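Local coordinates for protein AP-4 complex accessory subunit Tepsin (Equus caballus, PDB 5WF2) that contributes its VHS/ENTH-like domain here and probably associates with the AP-4 adaptor complex, with a possible role in vesicular protein trafficking at the trans-Golgi network, at residues C76-A81 / G116-K121. Residues are numbered along the deposited sequence; the frame is centred on the assembly and turned at random.
Sequences CVQMRA and GPVTNK
The amide of Gln-78, whose NE2 donates a hydrogen bond to the backbone O of Leu-70, rests its other arm on Val-118. Gln-78 OE1 lies 3.7 Å from Val-118 CG2 and 3.8 Å from Val-118 CG1, so it faces both methyls of the valine fork. The two side chains cross at about a right angle. The bond to Leu-70 should help hold this amide in place. Met-79 contributes more buried surface than any other residue here. Its CG stands beside the backbone N (chi1 -73°), and the chain then bends at chi2 and chi3, which folds the thioether over the first turn of helix 117-132. Met-79 CG packs on Val-118 CG2 at 3.8 Å. Met-79 SD sits 3.8 Å from Pro-117 CB and 3.6 Å from Pro-117 O, a van der Waals approach to a carbonyl that already accepts the backbone bond from Lys-121 N. Met-79 CE reaches the aliphatic part of Lys-121, 3.9 Å from CD. With an alanine here the chain beyond CB is gone, and Pro-117 CB, Val-118 CG2 and Lys-121 CD would probably lose their contacts with it, opening a gap between the helices. The axes of the two helical segments run nearly parallel, at 16° and 9.7 Å apart. Leu-82 extends the contact along helix 75-89 by touching Val-118 and Lys-121, while Leu-110 of helix 96-111 touches Gln-78 and Val-118. The contact thus joins two helices of the all-helical VHS/ENTH-like domain near its surface. Between these two segments it is van der Waals packing, mostly apolar, with one bent methionine side chain meeting three residues.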
# COMPACT_ATOMS: atom_id res chain seq x y z
N CYS A 76 -2.45 -10.15 -8.33
CA CYS A 76 -1.04 -9.99 -7.98
C CYS A 76 -0.71 -8.53 -7.71
O CYS A 76 0.04 -8.22 -6.78
CB CYS A 76 -0.12 -10.55 -9.07
SG CYS A 76 1.57 -10.79 -8.52
N VAL A 77 -1.26 -7.62 -8.49
CA VAL A 77 -0.99 -6.21 -8.25
C VAL A 77 -1.59 -5.79 -6.90
O VAL A 77 -0.96 -5.04 -6.14
CB VAL A 77 -1.53 -5.34 -9.40
CG1 VAL A 77 -1.60 -3.88 -9.01
CG2 VAL A 77 -0.63 -5.50 -10.65
N GLN A 78 -2.79 -6.28 -6.57
CA GLN A 78 -3.38 -5.98 -5.27
C GLN A 78 -2.50 -6.48 -4.15
O GLN A 78 -2.31 -5.79 -3.14
CB GLN A 78 -4.76 -6.59 -5.15
CG GLN A 78 -5.86 -5.91 -5.97
CD GLN A 78 -7.20 -6.55 -5.71
OE1 GLN A 78 -7.33 -7.78 -5.74
NE2 GLN A 78 -8.21 -5.73 -5.44
N MET A 79 -1.97 -7.71 -4.28
CA MET A 79 -1.13 -8.28 -3.23
C MET A 79 0.14 -7.46 -3.03
O MET A 79 0.51 -7.15 -1.90
CB MET A 79 -0.78 -9.74 -3.57
CG MET A 79 -1.97 -10.69 -3.38
SD MET A 79 -2.39 -10.99 -1.65
CE MET A 79 -0.96 -11.90 -1.07
N ARG A 80 0.79 -7.06 -4.12
CA ARG A 80 2.01 -6.27 -4.00
C ARG A 80 1.73 -4.89 -3.45
O ARG A 80 2.52 -4.36 -2.66
CB ARG A 80 2.73 -6.19 -5.36
CG ARG A 80 3.23 -7.57 -5.86
CD ARG A 80 3.99 -7.46 -7.18
NE ARG A 80 5.22 -6.69 -7.03
CZ ARG A 80 6.38 -7.19 -6.66
NH1 ARG A 80 6.49 -8.47 -6.43
NH2 ARG A 80 7.45 -6.40 -6.55
N ALA A 81 0.62 -4.28 -3.87
CA ALA A 81 0.23 -2.98 -3.33
C ALA A 81 -0.03 -3.07 -1.84
O ALA A 81 0.43 -2.20 -1.09
CB ALA A 81 -0.99 -2.44 -4.08
N GLY A 116 -9.67 -15.56 0.61
CA GLY A 116 -8.65 -15.63 -0.41
C GLY A 116 -7.47 -14.77 -0.00
O GLY A 116 -7.50 -14.10 1.03
N PRO A 117 -6.42 -14.73 -0.83
CA PRO A 117 -5.17 -14.05 -0.42
C PRO A 117 -5.32 -12.56 -0.13
O PRO A 117 -4.75 -12.05 0.85
CB PRO A 117 -4.25 -14.28 -1.62
CG PRO A 117 -4.83 -15.44 -2.37
CD PRO A 117 -6.31 -15.37 -2.15
N VAL A 118 -6.00 -11.83 -1.01
CA VAL A 118 -6.13 -10.39 -0.85
C VAL A 118 -6.99 -10.07 0.36
O VAL A 118 -6.65 -9.21 1.18
CB VAL A 118 -6.69 -9.76 -2.13
CG1 VAL A 118 -7.09 -8.28 -1.95
CG2 VAL A 118 -5.68 -9.87 -3.24
N THR A 119 -8.10 -10.79 0.53
CA THR A 119 -8.95 -10.60 1.69
C THR A 119 -8.17 -10.86 2.98
O THR A 119 -8.25 -10.08 3.95
CB THR A 119 -10.19 -11.52 1.60
OG1 THR A 119 -11.03 -11.11 0.49
CG2 THR A 119 -11.01 -11.43 2.88
N ASN A 120 -7.43 -11.96 3.01
CA ASN A 120 -6.67 -12.31 4.20
C ASN A 120 -5.62 -11.26 4.50
O ASN A 120 -5.46 -10.82 5.65
CB ASN A 120 -6.02 -13.69 4.01
CG ASN A 120 -5.19 -14.12 5.24
OD1 ASN A 120 -3.97 -14.34 5.16
ND2 ASN A 120 -5.86 -14.24 6.39
N LYS A 121 -4.88 -10.85 3.49
CA LYS A 121 -3.79 -9.91 3.72
C LYS A 121 -4.32 -8.54 4.13
O LYS A 121 -3.75 -7.89 5.01
CB LYS A 121 -2.91 -9.82 2.47
CG LYS A 121 -1.59 -9.01 2.71
CD LYS A 121 -0.61 -9.04 1.51
CE LYS A 121 0.85 -9.13 2.00
NZ LYS A 121 1.05 -8.20 3.14